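Local coordinates for ABC transporter periplasmic peptide-binding protein (Pseudoalteromonas, PDB 4QFL), which binds dipeptides in the periplasm, here Ala-Phe, and probably delivers them to an ABC transporter for uptake, at residues A[353-356]-A[357-360]; A[366-369]-A[370-374]; A[388-391]-A[392-396]. All coordinates share one frame; numbering follows the deposited sequence.

Interaction 1 (A[353-356]-A[357-360])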
loop_
_atom_site.group_PDB
_atom_site.type_symbol
_atom_site.label_atom_id
_atom_site.label_comp_id
_atom_site.label_asym_id
_atom_site.label_seq_id
_atom_site.Cartn_x
_atom_site.Cartn_y
_atom_site.Cartn_z
ATOM N N ILE A 353 15.375 19.424 -14.249
ATOM C CA ILE A 353 15.423 20.609 -13.406
ATOM C C ILE A 353 14.297 21.560 -13.755
ATOM O O ILE A 353 13.925 21.695 -14.916
ATOM C CB ILE A 353 16.753 21.345 -13.525
ATOM C CG1 ILE A 353 17.882 20.443 -13.048
ATOM C CG2 ILE A 353 16.735 22.603 -12.688
ATOM C CD1 ILE A 353 19.210 21.144 -13.002
ATOM N N PHE A 354 13.742 22.210 -12.741
ATOM C CA PHE A 354 12.735 23.229 -12.962
ATOM C C PHE A 354 13.316 24.339 -13.843
ATOM O O PHE A 354 14.256 25.030 -13.455
ATOM C CB PHE A 354 12.249 23.786 -11.626
ATOM C CG PHE A 354 11.405 25.004 -11.756
ATOM C CD1 PHE A 354 10.297 25.006 -12.579
ATOM C CD2 PHE A 354 11.711 26.151 -11.046
ATOM C CE1 PHE A 354 9.517 26.130 -12.706
ATOM C CE2 PHE A 354 10.933 27.282 -11.171
ATOM C CZ PHE A 354 9.831 27.269 -12.003
ATOM N N ASP A 355 12.760 24.485 -15.040
ATOM C CA ASP A 355 13.218 25.478 -15.999
ATOM C C ASP A 355 12.087 25.765 -16.973
ATOM O O ASP A 355 11.948 25.075 -17.978
ATOM C CB ASP A 355 14.436 24.957 -16.750
ATOM C CG ASP A 355 15.145 26.041 -17.516
ATOM O OD1 ASP A 355 14.485 27.036 -17.877
ATOM O OD2 ASP A 355 16.363 25.902 -17.750
ATOM N N PRO A 356 11.263 26.782 -16.667
ATOM C CA PRO A 356 10.028 27.052 -17.411
ATOM C C PRO A 356 10.278 27.427 -18.865
ATOM O O PRO A 356 9.458 27.097 -19.724
ATOM C CB PRO A 356 9.416 28.239 -16.662
ATOM C CG PRO A 356 10.057 28.224 -15.315
ATOM C CD PRO A 356 11.442 27.729 -15.551
ATOM N N GLN A 357 11.386 28.107 -19.139
ATOM C CA GLN A 357 11.724 28.499 -20.509
ATOM C C GLN A 357 12.118 27.278 -21.349
ATOM O O GLN A 357 11.837 27.206 -22.542
ATOM C CB GLN A 357 12.857 29.527 -20.505
ATOM C CG GLN A 357 13.097 30.199 -21.854
ATOM C CD GLN A 357 14.497 30.796 -21.981
ATOM O OE1 GLN A 357 14.752 31.634 -22.856
ATOM N NE2 GLN A 357 15.412 30.356 -21.114
ATOM N N LEU A 358 12.775 26.320 -20.709
ATOM C CA LEU A 358 13.156 25.082 -21.364
ATOM C C LEU A 358 11.914 24.240 -21.662
ATOM O O LEU A 358 11.833 23.573 -22.693
ATOM C CB LEU A 358 14.117 24.305 -20.467
ATOM C CG LEU A 358 15.011 23.249 -21.110
ATOM C CD1 LEU A 358 15.418 22.223 -20.071
ATOM C CD2 LEU A 358 14.326 22.569 -22.271
ATOM N N ALA A 359 10.950 24.271 -20.747
ATOM C CA ALA A 359 9.701 23.534 -20.916
ATOM C C ALA A 359 8.927 24.037 -22.134
ATOM O O ALA A 359 8.408 23.253 -22.939
ATOM C CB ALA A 359 8.856 23.667 -19.664
ATOM N N LYS A 360 8.846 25.358 -22.246
ATOM C CA LYS A 360 8.235 26.008 -23.394
ATOM C C LYS A 360 8.991 25.631 -24.664
ATOM O O LYS A 360 8.397 25.279 -25.683
ATOM C CB LYS A 360 8.261 27.522 -23.201
ATOM C CG LYS A 360 7.632 28.294 -24.340
ATOM C CD LYS A 360 6.175 27.888 -24.531
ATOM C CE LYS A 360 5.419 28.871 -25.413
ATOM N NZ LYS A 360 3.955 28.595 -25.412
HETATM O O HOH W 1 13.924 29.520 -17.602
#

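Interaction 2 (A[366-369]-A[370-374])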
loop_
_atom_site.group_PDB
_atom_site.type_symbol
_atom_site.label_atom_id
_atom_site.label_comp_id
_atom_site.label_asym_id
_atom_site.label_seq_id
_atom_site.Cartn_x
_atom_site.Cartn_y
_atom_site.Cartn_z
ATOM N N ALA A 366 7.385 19.732 -30.211
ATOM C CA ALA A 366 6.683 18.535 -29.816
ATOM C C ALA A 366 5.377 18.357 -30.590
ATOM O O ALA A 366 4.855 17.246 -30.638
ATOM C CB ALA A 366 6.418 18.543 -28.309
ATOM N N GLY A 367 4.840 19.415 -31.205
ATOM C CA GLY A 367 5.399 20.753 -31.221
ATOM C C GLY A 367 4.332 21.723 -30.778
ATOM O O GLY A 367 4.011 22.697 -31.472
ATOM N N TYR A 368 3.787 21.430 -29.601
ATOM C CA TYR A 368 2.630 22.115 -29.038
ATOM C C TYR A 368 2.912 23.559 -28.646
ATOM O O TYR A 368 3.036 23.879 -27.460
ATOM C CB TYR A 368 2.130 21.329 -27.827
ATOM C CG TYR A 368 1.348 20.095 -28.211
ATOM C CD1 TYR A 368 1.984 18.874 -28.447
ATOM C CD2 TYR A 368 -0.035 20.155 -28.347
ATOM C CE1 TYR A 368 1.245 17.739 -28.805
ATOM C CE2 TYR A 368 -0.778 19.041 -28.694
ATOM C CZ TYR A 368 -0.144 17.835 -28.926
ATOM O OH TYR A 368 -0.932 16.751 -29.274
ATOM N N GLU A 369 2.994 24.429 -29.648
ATOM C CA GLU A 369 3.276 25.837 -29.410
ATOM C C GLU A 369 2.141 26.515 -28.641
ATOM O O GLU A 369 2.366 27.110 -27.587
ATOM C CB GLU A 369 3.557 26.559 -30.728
ATOM C CG GLU A 369 4.569 25.853 -31.612
ATOM C CD GLU A 369 4.926 26.657 -32.850
ATOM O OE1 GLU A 369 4.800 27.903 -32.807
ATOM O OE2 GLU A 369 5.328 26.038 -33.867
ATOM N N LYS A 370 0.925 26.422 -29.166
ATOM C CA LYS A 370 -0.236 26.933 -28.457
ATOM C C LYS A 370 -0.528 26.010 -27.291
ATOM O O LYS A 370 -1.550 26.147 -26.618
ATOM C CB LYS A 370 -1.453 27.011 -29.380
ATOM C CG LYS A 370 -1.961 28.428 -29.663
ATOM C CD LYS A 370 -1.076 29.170 -30.660
ATOM C CE LYS A 370 0.213 29.677 -30.018
ATOM N NZ LYS A 370 1.140 30.285 -31.021
ATOM N N GLY A 371 0.379 25.063 -27.064
ATOM C CA GLY A 371 0.219 24.087 -26.004
ATOM C C GLY A 371 -1.085 23.322 -26.121
ATOM O O GLY A 371 -1.649 23.199 -27.208
ATOM N N PHE A 372 -1.573 22.817 -24.993
ATOM C CA PHE A 372 -2.763 21.979 -24.987
ATOM C C PHE A 372 -3.453 22.016 -23.636
ATOM O O PHE A 372 -2.996 22.686 -22.716
ATOM C CB PHE A 372 -2.391 20.530 -25.324
ATOM C CG PHE A 372 -1.229 20.006 -24.529
ATOM C CD1 PHE A 372 -1.417 19.497 -23.253
ATOM C CD2 PHE A 372 0.055 20.034 -25.053
ATOM C CE1 PHE A 372 -0.347 19.023 -22.518
ATOM C CE2 PHE A 372 1.132 19.561 -24.323
ATOM C CZ PHE A 372 0.930 19.054 -23.052
ATOM N N ASP A 373 -4.557 21.285 -23.538
ATOM C CA ASP A 373 -5.255 21.066 -22.279
ATOM C C ASP A 373 -4.907 19.690 -21.704
ATOM O O ASP A 373 -4.647 18.744 -22.443
ATOM C CB ASP A 373 -6.766 21.140 -22.495
ATOM C CG ASP A 373 -7.254 22.551 -22.754
ATOM O OD1 ASP A 373 -6.414 23.448 -22.982
ATOM O OD2 ASP A 373 -8.485 22.757 -22.724
ATOM N N MET A 374 -4.912 19.574 -20.380
ATOM C CA MET A 374 -4.762 18.270 -19.758
ATOM C C MET A 374 -5.430 18.248 -18.398
ATOM O O MET A 374 -5.675 19.299 -17.795
ATOM C CB MET A 374 -3.288 17.913 -19.596
ATOM C CG MET A 374 -2.533 18.810 -18.629
ATOM S SD MET A 374 -0.817 18.305 -18.475
ATOM C CE MET A 374 -1.011 16.630 -17.853
#

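Interaction 3 (A[388-391]-A[392-396])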
loop_
_atom_site.group_PDB
_atom_site.type_symbol
_atom_site.label_atom_id
_atom_site.label_comp_id
_atom_site.label_asym_id
_atom_site.label_seq_id
_atom_site.Cartn_x
_atom_site.Cartn_y
_atom_site.Cartn_z
ATOM N N ASN A 388 -1.172 16.820 0.535
ATOM C CA ASN A 388 -2.193 17.674 -0.072
ATOM C C ASN A 388 -2.141 17.671 -1.596
ATOM O O ASN A 388 -1.626 18.614 -2.207
ATOM C CB ASN A 388 -2.075 19.109 0.462
ATOM C CG ASN A 388 -3.333 19.935 0.225
ATOM O OD1 ASN A 388 -4.179 19.595 -0.611
ATOM N ND2 ASN A 388 -3.459 21.029 0.961
ATOM N N ALA A 389 -2.679 16.618 -2.207
ATOM C CA ALA A 389 -2.614 16.473 -3.658
ATOM C C ALA A 389 -3.317 17.633 -4.347
ATOM O O ALA A 389 -2.893 18.074 -5.411
ATOM C CB ALA A 389 -3.228 15.156 -4.086
ATOM N N ARG A 390 -4.382 18.128 -3.720
ATOM C CA ARG A 390 -5.176 19.237 -4.252
ATOM C C ARG A 390 -4.326 20.482 -4.361
ATOM O O ARG A 390 -4.258 21.097 -5.416
ATOM C CB ARG A 390 -6.330 19.547 -3.313
ATOM C CG ARG A 390 -7.700 19.303 -3.876
ATOM C CD ARG A 390 -8.189 20.418 -4.795
ATOM N NE ARG A 390 -9.524 20.074 -5.297
ATOM C CZ ARG A 390 -10.097 20.588 -6.383
ATOM N NH1 ARG A 390 -9.466 21.497 -7.116
ATOM N NH2 ARG A 390 -11.308 20.183 -6.737
ATOM N N LYS A 391 -3.712 20.867 -3.245
ATOM C CA LYS A 391 -2.816 22.018 -3.209
ATOM C C LYS A 391 -1.691 21.839 -4.222
ATOM O O LYS A 391 -1.342 22.768 -4.952
ATOM C CB LYS A 391 -2.235 22.178 -1.809
ATOM C CG LYS A 391 -1.215 23.281 -1.642
ATOM C CD LYS A 391 -1.846 24.655 -1.720
ATOM C CE LYS A 391 -0.893 25.744 -1.202
ATOM N NZ LYS A 391 -1.080 27.086 -1.868
ATOM N N MET A 392 -1.122 20.640 -4.267
ATOM C CA MET A 392 -0.071 20.356 -5.230
ATOM C C MET A 392 -0.560 20.524 -6.666
ATOM O O MET A 392 0.156 21.059 -7.508
ATOM C CB MET A 392 0.482 18.948 -5.036
ATOM C CG MET A 392 1.671 18.662 -5.917
ATOM S SD MET A 392 2.393 17.044 -5.624
ATOM C CE MET A 392 2.819 17.158 -3.888
ATOM N N ALA A 393 -1.767 20.059 -6.951
ATOM C CA ALA A 393 -2.315 20.152 -8.299
ATOM C C ALA A 393 -2.593 21.607 -8.689
ATOM O O ALA A 393 -2.430 21.994 -9.848
ATOM C CB ALA A 393 -3.583 19.300 -8.430
ATOM N N GLU A 394 -3.005 22.410 -7.715
ATOM C CA GLU A 394 -3.217 23.828 -7.954
ATOM C C GLU A 394 -1.896 24.560 -8.218
ATOM O O GLU A 394 -1.829 25.440 -9.075
ATOM C CB GLU A 394 -3.982 24.465 -6.792
ATOM C CG GLU A 394 -5.413 23.953 -6.665
ATOM C CD GLU A 394 -6.061 24.297 -5.327
ATOM O OE1 GLU A 394 -5.385 24.853 -4.434
ATOM O OE2 GLU A 394 -7.260 24.001 -5.173
ATOM N N LEU A 395 -0.845 24.199 -7.496
ATOM C CA LEU A 395 0.448 24.808 -7.755
ATOM C C LEU A 395 0.925 24.466 -9.163
ATOM O O LEU A 395 1.444 25.322 -9.884
ATOM C CB LEU A 395 1.474 24.381 -6.709
ATOM C CG LEU A 395 1.300 25.056 -5.343
ATOM C CD1 LEU A 395 1.867 24.195 -4.230
ATOM C CD2 LEU A 395 1.923 26.454 -5.323
ATOM N N MET A 396 0.739 23.212 -9.562
ATOM C CA MET A 396 1.166 22.771 -10.890
ATOM C C MET A 396 0.324 23.411 -11.992
ATOM O O MET A 396 0.829 23.727 -13.067
ATOM C CB MET A 396 1.115 21.249 -10.990
ATOM C CG MET A 396 2.104 20.547 -10.082
ATOM S SD MET A 396 1.734 18.790 -9.989
ATOM C CE MET A 396 3.355 18.104 -10.302
#

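Interaction 1 (A[353-356]-A[357-360])
Asp355 caps helix 356-363 by taking the backbone N-H groups of Leu358 and Ala359. The backbone of the cap is held by Ala359 N donating to Asp355 O, 3.1 Å long, with the donor in the carbonyl plane; it is the first i-to-i+4 bond of the helix. Leu358 N is equally near that oxygen, but its bond is bent and weak. The following residue repeats the pattern, Lys360 N donating to Pro356 O at 3.1 Å, the straightest of the set at 164°.

The side-chain bond is an N-cap: Asp355 OD1 accepts from Leu358 N at 3.4 Å, a weak bond although fairly straight. With CG anti to the backbone N (chi1 -167°), the carboxylate swings forward over the first turn. A water donates to Asp355 OD1 at 2.6 Å and accepts from Gln357 N at 3.3 Å, so a second amide of the helix start is served indirectly. Aspartate suits the place because its negative charge probably also favours the positive end of the helix dipole. Proline suits the next position: in the first turn its nitrogen, lacking a hydrogen, forfeits no helical bond.

Side-chain packing is modest. The chain of Leu358 crosses that of Asp355 at about a right angle, with Leu358 CB in van der Waals contact with the carboxylate carbon, Asp355 CG, at 3.6 Å. Before the helix, Pro356 CD rests 3.8 Å above one face of the Phe354 ring, offset toward the rim.

His315, just beyond helix 307-314, bonds to the backbone of Asp355 and packs against Leu358 and Ala359, while Ile403, between helix 389-401 and strand 406-410, also touches Ala359; the capped helix thus lies on the loops that follow two neighbouring helices.

Interaction 2 (A[366-369]-A[370-374])
Tyr368 and Phe372 meet because their first torsions turn the two rings toward each other: Tyr368 CG stands anti to its carbonyl carbon (chi1 -77°), whereas Phe372 CG sits between the backbone N and the carbonyl carbon (chi1 49°). The result is a T-shaped pair, with centroids 4.9 Å apart and planes at 82°. Phe372 supplies the edge, its CD2 lying over one face of the tyrosine ring, 3.4 Å from Tyr368 CG; that puts an aromatic C-H against the pi cloud. At the rim of the tyrosine, in the ring plane, Gly371 O comes to 3.6 Å from Tyr368 CD2. Replacing Tyr368 with an alanine would probably leave the edge of Phe372 without its aromatic face and open a gap beside the phenylalanine ring.

The backbone folds back through Glu369 and Lys370, whose angles are close to a type I beta turn. Gly371 N gives Tyr368 O a weak and doubtful bond, since the position of the nitrogen is uncertain. Gly371 has a positive phi, readily adopted by glycine. Phe372 also packs on Leu313 and Val405, and Tyr368 on Pro303. An inverse gamma turn centred on Tyr368 overlaps this beta turn, and together they form part of the connection from helix 356-363 into strand 373-378 of this alpha/beta fold.

Interaction 3 (A[388-391]-A[392-396])
The guanidinium of Arg390 and the carboxylate of Glu394 are the charged flat groups that meet, one helical turn apart, their planes 56° from each other. Glu394 OE2 approaches the guanidinium obliquely, 3.9 Å from Arg390 NH1, a long salt bridge, and is slightly nearer to Arg390 CD at 3.7 Å. The arginine has a second charged partner, Glu411, which forms a salt bridge with its NE, so the guanidinium is shared between two acids. Glu394 reaches back along the helix because its CG lies anti to the carbonyl carbon (chi1 -66°), with the rest of the chain extended.

The other flat group is the amide of Asn388, the N-cap. Its OD1 accepts a nearly straight bond from Lys391 N at 3.0 Å, although the donor stands above the carboxamide plane, 68° out of it. A short polar side chain supplies an acceptor that the first turn lacks. Asn388 O then takes Met392 N at 2.9 Å, and Ala389 O, Arg390 O and Lys391 O continue the i-to-i+4 series. Lys391 CG lies 4.1 Å from Leu395 CD1, an aliphatic contact on the side facing helix 319-325.

Ala389 and Ala393, small enough for close packing, meet strand 373-378, and Met392 packs against Ile322. This N-capped helix, packed on its strands, is the connecting helix of the beta-alpha-beta unit formed by strand 373-378, helix 389-401 and strand 406-410.

Interactions 1 and 2 follow each other along the chain, their centres about 14 Å apart, and are joined by a probable hydrogen bond from Lys360 NZ to Glu369 O, 3.1 Å, which ties the helix to the turn after it. Interaction 3 touches neither: its centre is about 19 Å from that of interaction 1 and about 21 Å from that of interaction 2. Strand 373-378 nevertheless connects 366-374 to helix 389-401. Interaction 3 lies toward the dipeptide, the Ala389 side chain being about 10 Å from the bound phenylalanine and about 14 Å from the bound alanine. Arg383 and Tyr385, which contact the phenylalanine, lie between that strand and helix.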